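Local coordinates for protein S100-A5 (Homo sapiens, PDB 6WN7) that binds calcium, zinc and copper ions as a homodimeric S100 protein, calcium and copper competing for the same sites, at residues T18-K21 and Y22-R25; S76-L79 and T80-S83; Y86-F89 and F90-D93. The protein carries 2 engineered substitutions. One frame throughout, in Å; residues are numbered along the deposited sequence.

Contact 1 of 3, residues T18-K21 and Y22-R25; sequences TFHK and YSGR. With CA (calcium ion), chain K.
One face of the Phe19 ring receives the methylene of Ser23, whose CB stands 4.1 Å from the centroid of that ring and toward its rim, a CH-pi contact. His20 CD2 lies at the edge of the same ring, while Phe19 CD2 lies over one face of the His20 ring. On a face of the Tyr22 ring lies the aliphatic part of Lys21: CG sits 4.1 Å from the centroid, and CD comes closer to the phenol end, with CD to Tyr22 CE2 at 3.4 Å. Lys21 has CG opposite its own backbone N (chi1 179°), which sends the chain alongside the phenol. At the edge of the Tyr22 ring, near its plane, is the carbonyl O of Thr18, 3.3 Å from Tyr22 CD2. The guanidinium of Arg25 carries Tyr22 CD1 over one face, and at its edge a weak bond runs from Arg25 NE to Lys21 O (3.3 Å).

The backbone shows a helix running out. Phe19 O accepts Ser23 N at 2.8 Å and also Tyr22 N, which comes from above the carbonyl plane; the next bond, Gly24 N to His20 O, is weak. Ser23 OG is hydrogen-bonded to Lys29 O, and Tyr22 OH to Glu44. Ser23 O, not its side chain, binds the calcium ion, 2.3 Å away, beside a water, the carbonyls of Glu26, Ser28 and Thr31, and the carboxylate of Glu36. Ligation through a series of main-chain carbonyls along the loop, closed by a glutamate, is the hallmark of the S100 pseudo-EF-hand, entered here from helix 7-23.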
loop_
_atom_site.group_PDB
_atom_site.type_symbol
_atom_site.label_atom_id
_atom_site.label_comp_id
_atom_site.label_asym_id
_atom_site.label_seq_id
_atom_site.Cartn_x
_atom_site.Cartn_y
_atom_site.Cartn_z
ATOM N N THR B 18 -5.466 3.116 9.672
ATOM C CA THR B 18 -4.242 3.564 10.333
ATOM C C THR B 18 -3.977 5.035 10.033
ATOM O O THR B 18 -3.743 5.822 10.945
ATOM C CB THR B 18 -3.042 2.699 9.944
ATOM O OG1 THR B 18 -3.204 1.358 10.436
ATOM C CG2 THR B 18 -1.757 3.298 10.532
ATOM N N PHE B 19 -4.013 5.420 8.755
ATOM C CA PHE B 19 -3.859 6.824 8.377
ATOM C C PHE B 19 -4.765 7.695 9.224
ATOM O O PHE B 19 -4.319 8.656 9.842
ATOM C CB PHE B 19 -4.194 6.977 6.892
ATOM C CG PHE B 19 -4.120 8.376 6.387
ATOM C CD1 PHE B 19 -2.913 8.948 6.042
ATOM C CD2 PHE B 19 -5.257 9.128 6.246
ATOM C CE1 PHE B 19 -2.855 10.249 5.564
ATOM C CE2 PHE B 19 -5.189 10.425 5.781
ATOM C CZ PHE B 19 -3.991 10.980 5.434
ATOM N N HIS B 20 -6.046 7.328 9.294
ATOM C CA HIS B 20 -7.058 8.156 9.945
ATOM C C HIS B 20 -6.900 8.177 11.457
ATOM O O HIS B 20 -7.194 9.196 12.081
ATOM C CB HIS B 20 -8.439 7.687 9.507
ATOM C CG HIS B 20 -8.816 8.187 8.146
ATOM N ND1 HIS B 20 -9.383 9.425 7.933
ATOM C CD2 HIS B 20 -8.670 7.634 6.922
ATOM C CE1 HIS B 20 -9.567 9.609 6.642
ATOM N NE2 HIS B 20 -9.162 8.528 6.008
ATOM N N LYS B 21 -6.420 7.090 12.063
ATOM C CA LYS B 21 -6.095 7.125 13.486
ATOM C C LYS B 21 -5.234 8.338 13.826
ATOM O O LYS B 21 -5.417 8.961 14.874
ATOM C CB LYS B 21 -5.396 5.823 13.903
ATOM C CG LYS B 21 -4.985 5.762 15.376
ATOM C CD LYS B 21 -4.068 4.580 15.718
ATOM C CE LYS B 21 -4.601 3.255 15.196
ATOM N NZ LYS B 21 -4.022 2.087 15.941
ATOM N N TYR B 22 -4.293 8.694 12.956
ATOM C CA TYR B 22 -3.369 9.786 13.235
ATOM C C TYR B 22 -3.710 11.079 12.515
ATOM O O TYR B 22 -3.423 12.148 13.048
ATOM C CB TYR B 22 -1.935 9.348 12.904
ATOM C CG TYR B 22 -1.515 8.175 13.753
ATOM C CD1 TYR B 22 -1.040 8.373 15.023
ATOM C CD2 TYR B 22 -1.662 6.885 13.312
ATOM C CE1 TYR B 22 -0.699 7.334 15.820
ATOM C CE2 TYR B 22 -1.317 5.835 14.104
ATOM C CZ TYR B 22 -0.844 6.075 15.364
ATOM O OH TYR B 22 -0.476 5.050 16.173
ATOM N N SER B 23 -4.347 11.032 11.343
ATOM C CA SER B 23 -4.654 12.266 10.625
ATOM C C SER B 23 -5.723 13.111 11.318
ATOM O O SER B 23 -5.739 14.333 11.154
ATOM C CB SER B 23 -5.072 11.945 9.196
ATOM O OG SER B 23 -6.312 11.299 9.171
ATOM N N GLY B 24 -6.604 12.508 12.089
ATOM C CA GLY B 24 -7.650 13.250 12.775
ATOM C C GLY B 24 -7.306 13.900 14.112
ATOM O O GLY B 24 -8.187 14.512 14.731
ATOM N N ARG B 25 -6.053 13.805 14.571
ATOM C CA ARG B 25 -5.690 14.329 15.881
ATOM C C ARG B 25 -5.658 15.851 15.904
ATOM O O ARG B 25 -6.079 16.463 16.892
ATOM C CB ARG B 25 -4.355 13.741 16.303
ATOM C CG ARG B 25 -4.376 12.252 16.239
ATOM C CD ARG B 25 -3.154 11.654 16.841
ATOM N NE ARG B 25 -3.402 10.259 17.183
ATOM C CZ ARG B 25 -2.675 9.553 18.035
ATOM N NH1 ARG B 25 -1.644 10.095 18.658
ATOM N NH2 ARG B 25 -3.000 8.298 18.264
HETATM CA CA CA K . -4.415 16.160 10.825
HETATM O O HOH W 1 -3.162 17.965 10.038
#

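Contact 2 of 3, residues S76-L79 and T80-S83; sequences SVFL and TMLS. Engineered in segment 80-83: Ser83 (natural residue Cys).
Phe78 meets Met81 and Leu82, three and four residues further on, along helix 72-93, the exiting helix of the second EF-hand, and the spacing is that of successive turns of an alpha-helix.

Two apolar contacts converge on the Phe78 ring from different directions. Leu82 places one methyl over a face: CD1 lies 4.1 Å from the centroid of the Phe78 ring, only 16° from the ring normal, a CH-pi contact displaced toward the CE2 side. Met81 reaches the edge instead, its SD in the ring plane and 3.9 Å from Phe78 CD1, a Met-aromatic contact in which the two side chains cross at about a right angle. The first two torsions of Met81 carry SD to the ring edge; the bend at chi3 only turns the terminal methyl CE. Leu58 and Leu62 of helix 52-62 also pack on Phe78, tying this side of the helix to the rest of the hand.

Packing between subunits uses Leu82 again, together with Leu79 and Ser83: Leu79 meets Leu8 of the second subunit, and Leu82 and the engineered Ser83 meet its Leu12.

Hydrogen bonding follows the i to i+4 pattern, with Met81 N on Val77 O, Leu82 N on Phe78 O, and a straight Ser83 N to Leu79 O bond of 2.8 Å (171° at the hydrogen). Ser76 O is shared by two donors of Thr80. It takes Thr80 N at 3.1 Å from above its plane, and Thr80, whose OG1 lies beside its own backbone N (chi1 -55°), turns its hydroxyl back along the helix, giving OG1 to the same Ser76 O at 2.9 Å, tilted from the carbonyl plane.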
loop_
_atom_site.group_PDB
_atom_site.type_symbol
_atom_site.label_atom_id
_atom_site.label_comp_id
_atom_site.label_asym_id
_atom_site.label_seq_id
_atom_site.Cartn_x
_atom_site.Cartn_y
_atom_site.Cartn_z
ATOM N N SER B 76 0.342 7.425 0.484
ATOM C CA SER B 76 0.394 6.161 -0.223
ATOM C C SER B 76 1.758 5.889 -0.832
ATOM O O SER B 76 2.081 4.726 -1.100
ATOM C CB SER B 76 -0.666 6.223 -1.298
ATOM O OG SER B 76 -1.921 6.458 -0.707
ATOM N N VAL B 77 2.551 6.937 -1.071
ATOM C CA VAL B 77 3.902 6.761 -1.588
ATOM C C VAL B 77 4.805 6.169 -0.516
ATOM O O VAL B 77 5.720 5.398 -0.819
ATOM C CB VAL B 77 4.453 8.099 -2.101
ATOM C CG1 VAL B 77 5.893 7.944 -2.514
ATOM C CG2 VAL B 77 3.637 8.600 -3.252
ATOM N N PHE B 78 4.565 6.523 0.745
ATOM C CA PHE B 78 5.327 5.951 1.851
ATOM C C PHE B 78 5.005 4.472 2.015
ATOM O O PHE B 78 5.907 3.639 2.131
ATOM C CB PHE B 78 5.037 6.766 3.120
ATOM C CG PHE B 78 5.836 6.352 4.328
ATOM C CD1 PHE B 78 7.201 6.199 4.270
ATOM C CD2 PHE B 78 5.209 6.116 5.531
ATOM C CE1 PHE B 78 7.896 5.819 5.377
ATOM C CE2 PHE B 78 5.931 5.740 6.643
ATOM C CZ PHE B 78 7.258 5.602 6.564
ATOM N N LEU B 79 3.718 4.126 2.013
ATOM C CA LEU B 79 3.331 2.721 2.079
ATOM C C LEU B 79 4.006 1.910 0.981
ATOM O O LEU B 79 4.448 0.784 1.210
ATOM C CB LEU B 79 1.809 2.587 1.962
ATOM C CG LEU B 79 0.928 3.128 3.090
ATOM C CD1 LEU B 79 -0.533 2.909 2.756
ATOM C CD2 LEU B 79 1.268 2.467 4.380
ATOM N N THR B 80 4.077 2.465 -0.226
ATOM C CA THR B 80 4.753 1.778 -1.313
ATOM C C THR B 80 6.243 1.594 -1.032
ATOM O O THR B 80 6.810 0.543 -1.346
ATOM C CB THR B 80 4.522 2.539 -2.611
ATOM O OG1 THR B 80 3.120 2.698 -2.827
ATOM C CG2 THR B 80 5.054 1.770 -3.761
ATOM N N MET B 81 6.905 2.594 -0.446
ATOM C CA MET B 81 8.302 2.386 -0.084
ATOM C C MET B 81 8.435 1.191 0.846
ATOM O O MET B 81 9.378 0.408 0.740
ATOM C CB MET B 81 8.874 3.614 0.623
ATOM C CG MET B 81 9.012 4.870 -0.204
ATOM S SD MET B 81 9.081 6.331 0.869
ATOM C CE MET B 81 10.652 6.069 1.657
ATOM N N LEU B 82 7.513 1.061 1.795
ATOM C CA LEU B 82 7.596 -0.022 2.761
ATOM C C LEU B 82 7.287 -1.353 2.106
ATOM O O LEU B 82 7.973 -2.341 2.356
ATOM C CB LEU B 82 6.653 0.241 3.933
ATOM C CG LEU B 82 6.929 1.509 4.719
ATOM C CD1 LEU B 82 5.736 1.953 5.497
ATOM C CD2 LEU B 82 8.078 1.268 5.646
ATOM N N SER B 83 6.234 -1.399 1.279
ATOM C CA SER B 83 5.922 -2.613 0.530
ATOM C C SER B 83 7.111 -3.034 -0.315
ATOM O O SER B 83 7.534 -4.195 -0.289
ATOM C CB SER B 83 4.722 -2.371 -0.389
ATOM O OG SER B 83 3.557 -2.093 0.347
#

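Contact 3 of 3, residues Y86-F89 and F90-D93; sequences YNDF and FLED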
loop_
_atom_site.group_PDB
_atom_site.type_symbol
_atom_site.label_atom_id
_atom_site.label_comp_id
_atom_site.label_asym_id
_atom_site.label_seq_id
_atom_site.Cartn_x
_atom_site.Cartn_y
_atom_site.Cartn_z
ATOM N N TYR B 86 9.754 -4.639 1.728
ATOM C CA TYR B 86 9.478 -6.009 2.119
ATOM C C TYR B 86 9.456 -6.925 0.901
ATOM O O TYR B 86 9.862 -8.084 0.992
ATOM C CB TYR B 86 8.209 -6.142 2.944
ATOM C CG TYR B 86 8.038 -7.570 3.461
ATOM C CD1 TYR B 86 8.779 -8.047 4.525
ATOM C CD2 TYR B 86 7.157 -8.444 2.855
ATOM C CE1 TYR B 86 8.627 -9.337 4.977
ATOM C CE2 TYR B 86 7.015 -9.731 3.298
ATOM C CZ TYR B 86 7.751 -10.174 4.351
ATOM O OH TYR B 86 7.596 -11.464 4.775
ATOM N N ASN B 87 9.022 -6.425 -0.253
ATOM C CA ASN B 87 9.044 -7.267 -1.440
ATOM C C ASN B 87 10.463 -7.735 -1.721
ATOM O O ASN B 87 10.707 -8.924 -1.936
ATOM C CB ASN B 87 8.450 -6.537 -2.642
ATOM C CG ASN B 87 8.169 -7.482 -3.813
ATOM O OD1 ASN B 87 7.474 -8.489 -3.668
ATOM N ND2 ASN B 87 8.733 -7.159 -4.980
ATOM N N ASP B 88 11.422 -6.812 -1.684
ATOM C CA ASP B 88 12.820 -7.181 -1.864
ATOM C C ASP B 88 13.254 -8.221 -0.847
ATOM O O ASP B 88 14.002 -9.139 -1.183
ATOM C CB ASP B 88 13.690 -5.936 -1.765
ATOM C CG ASP B 88 13.370 -4.925 -2.866
ATOM O OD1 ASP B 88 13.027 -5.359 -3.984
ATOM O OD2 ASP B 88 13.445 -3.702 -2.614
ATOM N N PHE B 89 12.794 -8.097 0.400
ATOM C CA PHE B 89 13.119 -9.094 1.412
ATOM C C PHE B 89 12.501 -10.438 1.063
ATOM O O PHE B 89 13.157 -11.474 1.186
ATOM C CB PHE B 89 12.645 -8.636 2.798
ATOM C CG PHE B 89 12.847 -9.673 3.878
ATOM C CD1 PHE B 89 11.949 -10.712 4.046
ATOM C CD2 PHE B 89 13.955 -9.626 4.693
ATOM C CE1 PHE B 89 12.139 -11.666 4.999
ATOM C CE2 PHE B 89 14.157 -10.585 5.655
ATOM C CZ PHE B 89 13.246 -11.603 5.806
ATOM N N PHE B 90 11.235 -10.442 0.637
ATOM C CA PHE B 90 10.547 -11.694 0.339
ATOM C C PHE B 90 11.190 -12.382 -0.847
ATOM O O PHE B 90 11.311 -13.609 -0.877
ATOM C CB PHE B 90 9.079 -11.388 0.027
ATOM C CG PHE B 90 8.251 -12.590 -0.447
ATOM C CD1 PHE B 90 8.318 -13.055 -1.760
ATOM C CD2 PHE B 90 7.381 -13.216 0.410
ATOM C CE1 PHE B 90 7.556 -14.125 -2.177
ATOM C CE2 PHE B 90 6.611 -14.281 -0.025
ATOM C CZ PHE B 90 6.700 -14.722 -1.315
ATOM N N LEU B 91 11.596 -11.605 -1.838
ATOM C CA LEU B 91 12.259 -12.186 -2.987
ATOM C C LEU B 91 13.541 -12.898 -2.565
ATOM O O LEU B 91 13.736 -14.082 -2.858
ATOM C CB LEU B 91 12.523 -11.086 -4.008
ATOM C CG LEU B 91 11.299 -10.548 -4.736
ATOM C CD1 LEU B 91 11.654 -9.261 -5.424
ATOM C CD2 LEU B 91 10.808 -11.548 -5.727
ATOM N N GLU B 92 14.422 -12.198 -1.850
ATOM C CA GLU B 92 15.644 -12.834 -1.368
ATOM C C GLU B 92 15.314 -14.096 -0.576
ATOM O O GLU B 92 15.864 -15.162 -0.839
ATOM C CB GLU B 92 16.461 -11.816 -0.567
ATOM C CG GLU B 92 17.904 -12.211 -0.210
ATOM C CD GLU B 92 18.736 -12.738 -1.376
ATOM O OE1 GLU B 92 19.429 -13.761 -1.176
ATOM O OE2 GLU B 92 18.681 -12.152 -2.481
ATOM N N ASP B 93 14.379 -14.001 0.366
ATOM C CA ASP B 93 13.989 -15.127 1.220
ATOM C C ASP B 93 13.401 -16.302 0.435
ATOM O O ASP B 93 13.460 -17.441 0.917
ATOM C CB ASP B 93 12.995 -14.609 2.285
ATOM C CG ASP B 93 13.125 -15.303 3.622
ATOM O OD1 ASP B 93 14.244 -15.586 4.059
ATOM O OD2 ASP B 93 12.083 -15.573 4.248
#
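Phe90 N donates to Tyr86 O at 2.8 Å, and Leu91 N donates to Asn87 O, also at 2.8 Å. The run continues with Glu92 N to Asp88 O, almost straight at the hydrogen (176°), and Asp93 N to Phe89 O at 2.9 Å. Four consecutive bonds without a break keep this last part of the chain helical.

Leu91 turns CD1 toward the side-chain amide of Asn87, where it lies 3.6 Å from ND2; Leu91 CG is 3.3 Å from the backbone O of Asn87. The other end of that amide faces the partner chain: Asn87 OD1 accepts a hydrogen bond from His20 NE2 of the second subunit, which would help fix which way round the amide is held. Tyr86 leans toward the following turn, its CE2 being 4.2 Å from Phe90 CB. Phe90 has CG opposite its backbone N (chi1 174°), and its ring is carried outward from the turn before it to stack on the ring of His20 of the second subunit.

Phe89 and Asp93 form a separate pair. They run alongside each other in the same direction, with Phe89 CE1 4.0 Å from Asp93 OD2 and the ring and carboxylate planes 40° apart. Both are exposed.

The helix thus carries its contacts with the partner along one flank, where Tyr86 packs on Thr13, Asn87 on Val16, Phe90 on Thr17 and Leu91 on His20, all four partners belonging to the second subunit. Such packing of the C-terminal helix against the first helix of the other chain is characteristic of the S100 homodimer.

How the contacts relate
From the N terminus the chain first runs down helix 7-23 into contact 1, at the mouth of the first calcium loop; helices 34-44 and 52-62 follow before helix 72-93 carries contacts 2 and 3 in turn. All three are local, mostly between residues three to four apart along a helix or at a helix end, so none closes a long loop, and they come in series with no nesting or crossing. Contacts 1 and 2 lie on opposite sides of the chain's centre, their centres about 17 Å apart, whereas 76-83 and 86-93 share one helix. Across the dimer, contact 1 of one subunit faces contact 3 of the other, tying helix 7-23 to helix 72-93.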